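PDB 4KQ9: ribose ABC transporter, substrate binding protein from Conexibacter woesei, which probably binds a sugar, such as ribose, outside the membrane and delivers it to an ABC importer. Local coordinates for residues L94-S99 and S110-I115; V133-G138 and E150-V155; G138-G141 and V145-Q148; T179-I184 and G192-S197. The protein carries 1 engineered substitution. All coordinates share one frame; numbering follows the deposited sequence. Where two conformers were deposited one is given.

Contact 1. Residues L94-S99 and S110-I115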
# COMPACT_ATOMS: atom_id res chain seq x y z
N LEU A 94 -2.96 9.32 -5.55
CA LEU A 94 -3.61 8.54 -4.50
C LEU A 94 -3.05 7.12 -4.49
O LEU A 94 -3.05 6.45 -5.52
CB LEU A 94 -5.13 8.56 -4.72
CG LEU A 94 -5.94 7.80 -3.69
CD1 LEU A 94 -5.65 8.19 -2.28
CD2 LEU A 94 -7.43 7.89 -3.90
N ALA A 95 -2.56 6.70 -3.32
CA ALA A 95 -1.91 5.39 -2.99
C ALA A 95 -0.49 5.17 -3.52
O ALA A 95 0.40 4.60 -2.84
CB ALA A 95 -2.80 4.21 -3.33
N ASP A 96 -0.28 5.61 -4.75
CA ASP A 96 0.99 5.56 -5.42
C ASP A 96 1.29 6.89 -6.10
O ASP A 96 0.38 7.57 -6.62
CB ASP A 96 1.01 4.45 -6.47
CG ASP A 96 0.97 3.06 -5.86
OD1 ASP A 96 1.98 2.64 -5.20
OD2 ASP A 96 -0.08 2.39 -6.02
N GLY A 97 2.57 7.21 -6.14
CA GLY A 97 3.06 8.47 -6.68
C GLY A 97 3.68 8.33 -8.07
O GLY A 97 3.50 7.33 -8.73
N LEU A 98 4.29 9.40 -8.55
CA LEU A 98 4.93 9.40 -9.87
C LEU A 98 6.42 9.45 -9.64
O LEU A 98 6.89 9.65 -8.50
CB LEU A 98 4.50 10.59 -10.71
CG LEU A 98 2.99 10.73 -10.96
CD1 LEU A 98 2.60 11.96 -11.77
CD2 LEU A 98 2.41 9.47 -11.57
N SER A 99 7.15 9.27 -10.74
CA SER A 99 8.62 9.31 -10.73
C SER A 99 9.20 10.70 -10.59
O SER A 99 10.38 10.83 -10.33
CB SER A 99 9.18 8.69 -12.01
OG SER A 99 9.00 9.58 -13.11
N SER A 110 0.17 5.78 1.77
CA SER A 110 0.96 5.28 2.90
C SER A 110 2.40 5.75 2.81
O SER A 110 2.91 5.99 1.74
CB SER A 110 0.99 3.72 2.94
OG SER A 110 -0.28 3.19 2.96
N ASP A 111 3.03 5.80 3.97
CA ASP A 111 4.46 5.98 4.11
C ASP A 111 5.11 4.60 4.13
O ASP A 111 5.09 3.90 5.17
CB ASP A 111 4.71 6.66 5.45
CG ASP A 111 6.19 6.91 5.74
OD1 ASP A 111 7.06 6.49 4.95
OD2 ASP A 111 6.45 7.54 6.79
N PHE A 112 5.62 4.20 2.99
CA PHE A 112 6.13 2.86 2.79
C PHE A 112 7.33 2.61 3.73
O PHE A 112 7.50 1.49 4.17
CB PHE A 112 6.53 2.61 1.35
CG PHE A 112 5.42 2.76 0.32
CD1 PHE A 112 4.12 2.37 0.58
CD2 PHE A 112 5.75 3.18 -0.99
CE1 PHE A 112 3.13 2.49 -0.38
CE2 PHE A 112 4.76 3.28 -1.97
CZ PHE A 112 3.44 2.94 -1.66
N ALA A 113 8.10 3.65 4.09
CA ALA A 113 9.24 3.53 5.06
C ALA A 113 8.78 3.23 6.43
O ALA A 113 9.40 2.45 7.14
CB ALA A 113 10.05 4.82 5.07
N GLU A 114 7.64 3.81 6.82
CA GLU A 114 7.00 3.48 8.08
C GLU A 114 6.54 2.03 8.15
O GLU A 114 6.76 1.37 9.15
CB GLU A 114 5.79 4.36 8.31
CG GLU A 114 5.58 4.67 9.76
CD GLU A 114 4.29 4.12 10.28
OE1 GLU A 114 3.21 4.69 9.97
OE2 GLU A 114 4.35 3.12 11.02
N ILE A 115 5.91 1.55 7.09
CA ILE A 115 5.55 0.12 6.98
C ILE A 115 6.78 -0.79 7.28
O ILE A 115 6.67 -1.69 8.07
CB ILE A 115 4.95 -0.20 5.63
CG1 ILE A 115 3.60 0.55 5.53
CG2 ILE A 115 4.67 -1.69 5.50
CD1 ILE A 115 2.98 0.59 4.18
O HOH W 1 -0.77 3.76 -0.18
O HOH W 2 2.01 5.93 -0.89

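Contact 2. Residues V133-G138 and E150-V155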
# COMPACT_ATOMS: atom_id res chain seq x y z
N VAL A 133 17.54 -12.89 10.33
CA VAL A 133 16.37 -12.59 9.47
C VAL A 133 16.78 -12.70 8.00
O VAL A 133 17.94 -12.45 7.65
CB VAL A 133 15.81 -11.20 9.76
CG1 VAL A 133 16.83 -10.13 9.39
CG2 VAL A 133 14.54 -10.92 8.95
N ALA A 134 15.84 -13.06 7.14
CA ALA A 134 15.98 -12.96 5.73
C ALA A 134 14.86 -12.11 5.17
O ALA A 134 13.77 -11.97 5.76
CB ALA A 134 15.94 -14.33 5.08
N MSE A 135 15.16 -11.53 4.02
CA MSE A 135 14.24 -10.60 3.36
C MSE A 135 13.96 -11.12 2.00
O MSE A 135 14.90 -11.39 1.22
CB MSE A 135 14.89 -9.19 3.35
CG MSE A 135 14.98 -8.64 4.75
SE MSE A 135 15.76 -6.79 4.67
CE MSE A 135 14.36 -5.86 3.58
N VAL A 136 12.68 -11.26 1.71
CA VAL A 136 12.19 -11.63 0.39
C VAL A 136 11.43 -10.44 -0.17
O VAL A 136 10.21 -10.23 0.12
CB VAL A 136 11.33 -12.92 0.43
CG1 VAL A 136 10.67 -13.25 -0.95
CG2 VAL A 136 12.16 -14.12 0.92
N ASN A 137 12.12 -9.68 -0.98
CA ASN A 137 11.61 -8.44 -1.51
C ASN A 137 10.90 -8.76 -2.77
O ASN A 137 11.14 -9.82 -3.32
CB ASN A 137 12.72 -7.42 -1.75
CG ASN A 137 13.47 -7.01 -0.49
OD1 ASN A 137 13.02 -6.14 0.29
ND2 ASN A 137 14.67 -7.58 -0.32
N GLY A 138 9.95 -7.91 -3.21
CA GLY A 138 9.24 -8.10 -4.48
C GLY A 138 10.16 -7.50 -5.60
O GLY A 138 11.40 -7.65 -5.53
N GLU A 150 14.61 -0.43 2.63
CA GLU A 150 15.66 0.36 3.24
C GLU A 150 15.27 0.76 4.66
O GLU A 150 16.07 0.68 5.58
CB GLU A 150 16.09 1.54 2.35
CG GLU A 150 17.45 2.10 2.79
CD GLU A 150 18.57 1.03 3.00
OE1 GLU A 150 19.24 1.08 4.09
OE2 GLU A 150 18.79 0.13 2.11
N ALA A 151 14.00 1.06 4.90
CA ALA A 151 13.62 1.36 6.25
C ALA A 151 13.87 0.14 7.17
O ALA A 151 14.25 0.30 8.35
CB ALA A 151 12.16 1.79 6.30
N ALA A 152 13.62 -1.09 6.66
CA ALA A 152 13.72 -2.26 7.48
C ALA A 152 15.18 -2.61 7.77
O ALA A 152 15.52 -2.98 8.89
CB ALA A 152 13.00 -3.47 6.84
N ARG A 153 16.04 -2.47 6.78
CA ARG A 153 17.45 -2.72 7.00
C ARG A 153 18.03 -1.80 8.10
O ARG A 153 18.88 -2.24 8.93
CB ARG A 153 18.22 -2.51 5.71
CG ARG A 153 17.89 -3.51 4.63
CD ARG A 153 18.63 -3.23 3.37
NE ARG A 153 18.15 -4.15 2.33
CZ ARG A 153 17.43 -3.77 1.28
NH1 ARG A 153 17.12 -2.45 1.09
NH2 ARG A 153 17.02 -4.69 0.43
N GLU A 154 17.58 -0.53 8.11
CA GLU A 154 18.04 0.39 9.14
C GLU A 154 17.64 -0.06 10.54
O GLU A 154 18.44 0.06 11.49
CB GLU A 154 17.50 1.81 8.90
CG GLU A 154 18.17 2.56 7.75
CD GLU A 154 17.42 3.84 7.35
OE1 GLU A 154 16.61 4.34 8.16
OE2 GLU A 154 17.62 4.35 6.22
N VAL A 155 16.42 -0.56 10.70
CA VAL A 155 15.98 -1.08 11.98
C VAL A 155 16.86 -2.28 12.34
O VAL A 155 17.33 -2.33 13.46
CB VAL A 155 14.50 -1.42 12.05
CG1 VAL A 155 14.14 -2.14 13.32
CG2 VAL A 155 13.66 -0.15 11.94

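Contact 3. Residues G138-G141 and V145-Q148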
# COMPACT_ATOMS: atom_id res chain seq x y z
N GLY A 138 9.95 -7.91 -3.21
CA GLY A 138 9.24 -8.10 -4.48
C GLY A 138 10.16 -7.50 -5.60
O GLY A 138 11.40 -7.65 -5.53
N THR A 139 9.56 -6.84 -6.59
CA THR A 139 10.29 -6.29 -7.79
C THR A 139 11.30 -5.20 -7.55
O THR A 139 11.06 -4.14 -6.93
CB THR A 139 9.24 -5.78 -8.81
OG1 THR A 139 8.31 -6.81 -9.05
CG2 THR A 139 9.88 -5.40 -10.15
N ARG A 140 12.53 -5.44 -8.01
CA ARG A 140 13.65 -4.54 -7.75
C ARG A 140 13.32 -3.15 -8.32
O ARG A 140 12.75 -3.06 -9.38
CB ARG A 140 14.91 -5.17 -8.39
CG ARG A 140 16.24 -4.51 -8.07
CD ARG A 140 17.37 -5.54 -8.17
NE ARG A 140 18.33 -5.38 -7.08
CZ ARG A 140 19.13 -6.35 -6.66
NH1 ARG A 140 19.96 -6.11 -5.69
NH2 ARG A 140 19.11 -7.55 -7.24
N GLY A 141 13.64 -2.07 -7.60
CA GLY A 141 13.35 -0.70 -8.08
C GLY A 141 11.93 -0.13 -7.84
O GLY A 141 11.72 1.09 -7.95
N VAL A 145 8.65 -1.57 -2.71
CA VAL A 145 9.66 -2.57 -2.32
C VAL A 145 10.88 -1.94 -1.71
O VAL A 145 11.29 -2.27 -0.56
CB VAL A 145 10.02 -3.47 -3.54
CG1 VAL A 145 11.06 -4.51 -3.22
CG2 VAL A 145 8.78 -4.18 -4.02
N GLU A 146 11.44 -0.96 -2.43
CA GLU A 146 12.68 -0.34 -2.00
C GLU A 146 12.56 0.54 -0.80
O GLU A 146 13.40 0.49 0.10
CB GLU A 146 13.30 0.44 -3.18
CG GLU A 146 13.58 -0.43 -4.38
CD GLU A 146 14.63 -1.53 -4.14
OE1 GLU A 146 15.18 -1.69 -2.98
OE2 GLU A 146 14.91 -2.25 -5.14
N GLU A 147 11.50 1.32 -0.71
CA GLU A 147 11.39 2.21 0.43
C GLU A 147 11.14 1.46 1.71
O GLU A 147 11.75 1.78 2.76
CB GLU A 147 10.26 3.21 0.26
CG GLU A 147 10.48 4.21 -0.85
CD GLU A 147 9.38 5.28 -0.89
OE1 GLU A 147 8.59 5.38 0.10
OE2 GLU A 147 9.32 6.02 -1.92
N GLN A 148 10.23 0.48 1.66
CA GLN A 148 10.03 -0.32 2.88
C GLN A 148 11.31 -1.11 3.27
O GLN A 148 11.61 -1.25 4.46
CB GLN A 148 8.81 -1.21 2.78
CG GLN A 148 8.94 -2.47 2.06
CD GLN A 148 7.65 -3.27 2.17
OE1 GLN A 148 6.87 -3.36 1.21
NE2 GLN A 148 7.40 -3.80 3.33
O HOH W 3 17.77 -2.72 -5.70

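Contact 4. Residues T179-I184 and G192-S197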
# COMPACT_ATOMS: atom_id res chain seq x y z
N THR A 179 9.28 -20.16 -3.81
CA THR A 179 10.63 -20.49 -4.36
C THR A 179 11.76 -19.85 -3.65
O THR A 179 12.72 -20.48 -3.27
CB THR A 179 10.65 -20.13 -5.84
OG1 THR A 179 9.82 -21.10 -6.45
CG2 THR A 179 12.09 -20.26 -6.44
N ALA A 180 11.60 -18.58 -3.39
CA ALA A 180 12.63 -17.87 -2.70
C ALA A 180 12.84 -18.40 -1.29
O ALA A 180 14.00 -18.53 -0.80
CB ALA A 180 12.26 -16.40 -2.72
N THR A 181 11.74 -18.69 -0.60
CA THR A 181 11.82 -19.20 0.78
C THR A 181 12.41 -20.60 0.82
O THR A 181 13.24 -20.90 1.70
CB THR A 181 10.45 -19.15 1.48
OG1 THR A 181 9.93 -17.80 1.42
CG2 THR A 181 10.48 -19.69 2.92
N GLN A 182 12.01 -21.47 -0.11
CA GLN A 182 12.59 -22.80 -0.06
C GLN A 182 14.11 -22.76 -0.29
O GLN A 182 14.81 -23.40 0.44
CB GLN A 182 11.86 -23.82 -0.94
CG GLN A 182 11.56 -23.42 -2.35
CD GLN A 182 10.94 -24.57 -3.18
OE1 GLN A 182 10.03 -25.33 -2.75
NE2 GLN A 182 11.44 -24.72 -4.36
N ASN A 183 14.60 -21.87 -1.15
CA ASN A 183 16.06 -21.72 -1.37
C ASN A 183 16.74 -21.14 -0.18
O ASN A 183 17.81 -21.64 0.20
CB ASN A 183 16.34 -20.89 -2.59
CG ASN A 183 15.91 -21.61 -3.87
OD1 ASN A 183 15.66 -22.81 -3.85
ND2 ASN A 183 15.81 -20.88 -4.95
N ILE A 184 16.15 -20.10 0.42
CA ILE A 184 16.69 -19.54 1.64
C ILE A 184 16.87 -20.62 2.68
O ILE A 184 17.89 -20.67 3.36
CB ILE A 184 15.80 -18.37 2.21
CG1 ILE A 184 16.02 -17.12 1.41
CG2 ILE A 184 16.13 -18.10 3.68
CD1 ILE A 184 14.90 -16.06 1.55
N GLY A 192 15.51 -16.98 11.98
CA GLY A 192 14.40 -16.78 12.91
C GLY A 192 13.17 -16.08 12.38
O GLY A 192 12.12 -16.21 12.94
N ALA A 193 13.33 -15.30 11.34
CA ALA A 193 12.23 -14.54 10.79
C ALA A 193 12.46 -14.33 9.29
O ALA A 193 13.59 -14.26 8.84
CB ALA A 193 12.11 -13.16 11.48
N ILE A 194 11.37 -14.17 8.56
CA ILE A 194 11.45 -13.80 7.14
C ILE A 194 10.47 -12.66 6.87
O ILE A 194 9.26 -12.71 7.22
CB ILE A 194 11.18 -15.03 6.19
CG1 ILE A 194 12.10 -16.18 6.58
CG2 ILE A 194 11.41 -14.62 4.72
CD1 ILE A 194 11.88 -17.48 5.82
N TYR A 195 11.04 -11.56 6.36
CA TYR A 195 10.34 -10.35 6.00
C TYR A 195 9.94 -10.52 4.51
O TYR A 195 10.80 -10.82 3.71
CB TYR A 195 11.35 -9.21 6.11
CG TYR A 195 10.85 -7.86 5.72
CD1 TYR A 195 10.67 -7.49 4.40
CD2 TYR A 195 10.62 -6.94 6.71
CE1 TYR A 195 10.21 -6.20 4.10
CE2 TYR A 195 10.21 -5.68 6.43
CZ TYR A 195 9.95 -5.33 5.15
OH TYR A 195 9.47 -4.04 5.02
N TYR A 196 8.68 -10.30 4.14
CA TYR A 196 8.18 -10.31 2.76
C TYR A 196 7.63 -8.91 2.43
O TYR A 196 6.98 -8.27 3.27
CB TYR A 196 7.06 -11.36 2.61
CG TYR A 196 7.52 -12.76 2.84
CD1 TYR A 196 7.66 -13.27 4.14
CD2 TYR A 196 7.91 -13.57 1.76
CE1 TYR A 196 8.13 -14.57 4.33
CE2 TYR A 196 8.35 -14.89 1.93
CZ TYR A 196 8.49 -15.38 3.21
OH TYR A 196 8.94 -16.62 3.48
N SER A 197 7.92 -8.37 1.24
CA SER A 197 7.42 -7.07 0.84
C SER A 197 5.90 -7.03 0.94
O SER A 197 5.32 -5.99 1.28
CB SER A 197 7.79 -6.78 -0.64
OG SER A 197 9.19 -6.61 -0.74

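Contact 1. Residues L94-S99 and S110-I115
At the crossing between the two lobes, Ala95 and Asp96 of a loop after strand 91-94 meet Phe112 at the start of helix 112-126. The tip of the Phe112 ring does the touching. Its CZ lies 3.7 Å from Ala95 O, which approaches obliquely. The same CZ is 3.8 Å from Asp96 OD1, which sits at the ring edge near its plane. The carboxylate is turned 48° against the ring. In Phe112, CG stands opposite the carbonyl carbon (chi1 -61°), and this aims the ring at the loop. Phe144 packs edge-to-face on Phe112.

Two waters fill the join between the backbones, and both donate to Ala95 O. Water 1 lies 3.0 Å from Ala95 O and accepts from Ser110 N, also at 3.0 Å. Water 2 donates to Ala95 O at 2.9 Å and to Ser110 O at 2.8 Å. Arg271 and Gln245 hold Ser110 by its O and OG.

Asp111 is the N-cap of the helix. Its OD1 accepts weakly from Glu114 N at 3.3 Å, and weakly from Ala113 N. A glycerol, probably from the crystallisation liquor, is bonded by Asp96 OD2. Such molecules often mark pockets, and a sugar site in the cleft between the lobes would fit the family. The water-bridged join of a loop and the segment leading from strand 106-109 into helix 112-126 fits the interlobe hinge of a periplasmic sugar-binding protein.

Contact 2. Residues V133-G138 and E150-V155
Asn137 ND2 donates to Val167 O and, weakly, to Asp166 OD1, while Arg153 NE forms a salt bridge with Asp166 OD2 and Arg153 NH2 is taken up by Tyr168 OH. Between the two side chains, Asn137 ND2 lies 3.8 Å from Arg153 NH2. That pair joins two donors and is contact only. The amide meets the guanidinium obliquely, their planes 43° apart. The third nitrogen of the arginine, NH1, makes a salt bridge with Glu150 OE2 at 3.2 Å, one turn earlier on the same helix. It comes at OE2 from above the carboxylate plane, 43° out of it. All three guanidinium nitrogens thus have a partner, which should hold the group in place. Glu150 and Asp166 probably balance its charge.

The apolar half of the contact is carried by Met135, a selenomethionine in this crystal. Its SE rests 3.9 Å from Arg153 CG, against the aliphatic stem of the arginine. The chain bends at the last torsion (chi3 62°) and brings CE over one face of the guanidinium. CE stands 4.0 Å above that plane, toward its rim. The same methyl is 4.3 Å from Ala152 CB. The arginine is therefore packed along its stem and on one face, while polar partners hold its end.

The contact lies within the beta-alpha-beta unit of strand 132-136, helix 143-159 and strand 162-167. Met135 and Asn137 point to helix 143-159, which packs through Ala151 and Val155 on helix 112-126, while Ala134 and Val136 meet helix 174-187 on the other face of the sheet.

Contact 3. Residues G138-G141 and V145-Q148
The loop 138-141 folds back along the first turns of helix 143-159. Gly138 and Val145 have their CA atoms 6.0 Å apart, and those of Gly141 and Glu146 are 6.1 Å apart. Gly141 has a positive phi (83°), where a side chain would jam against the carbonyl of Arg140. Val145 fills the inner part of the contact. Its CB is 3.6 Å from Thr139 O, and its CG1 is 3.6 Å from Gly138 N. A beta carbon on Gly138 would fall tightly against Val145 CG2.

Glu146 holds the outer part. Its chain bends at chi2 (-64°), and OE2 accepts from Gly141 N at 2.8 Å. The bond is nearly straight (175°) and uses the anti lone pair. Tyr168 OH bonds the other oxygen, OE1. An alanine in place of Glu146 would probably leave Gly141 N and Tyr168 OH without these acceptors and free the loop to shift. Water 3 joins OE2 to Arg140 NE, but Arg140 was modelled in two conformers, and this bridge is doubtful. One carboxylate thus fastens a glycine-containing loop to its own helix, each oxygen taking a bond, which probably stabilises its negative charge.

Contact 4. Residues T179-I184 and G192-S197
Thr181 and Tyr196 make the tight part of this contact. Tyr196 OH donates to Thr181 OG1 at 2.6 Å, with OG1 at the ring edge and in its plane. Thr181 has OG1 beside its own backbone N (chi1 -54°). From there OG1 also bonds Gly177 O, one turn back along the helix. The hydroxyl thus links the tyrosine to the helix backbone in a buried place. The methyl CG2 also faces the strand, 3.5 Å from Tyr196 OH and 3.9 Å from Ile194 CD1. A valine in place of Thr181 would probably leave the buried Tyr196 OH without its acceptor and Gly177 O without this bond.

The rest of the helix face is looser. Ile184 points toward the strand, but its side chain stays 4.8 Å away. Thr179 and Gln182 are exposed and belong to the solvent side of the helix.

Helix 174-187 lies against the sheet at strand 193-196 and its neighbour, strand 132-136. There Val136 meets Ala180 and Ile184 of the helix, as well as Ile194 and Tyr196. Helix 199-211 closes the side, with Ala208 and Ile209 against Thr181 and Ala202 against Tyr196.

Overall arrangement
Contact 1 comes first along the chain. Contacts 2 and 3 follow, contact 3 opening at Gly138, where the first segment of contact 2 ends, and contact 4 comes last. Contact 1 lies where the chain leaves the six-stranded sheet of one lobe for the other. Contacts 2 to 4 belong to the second lobe. Contacts 2 and 3 share Gly138 and helix 143-159, with centres about 10 Å apart. Contacts 2 and 4 use the adjacent strands 132-136 and 193-196, with centres about 11 Å apart. Contact 1 centres about 11 Å from contact 3, where Phe112 packs on helix 143-159. This links the second lobe to the hinge, consistent with a two-lobed protein closing on its ligand.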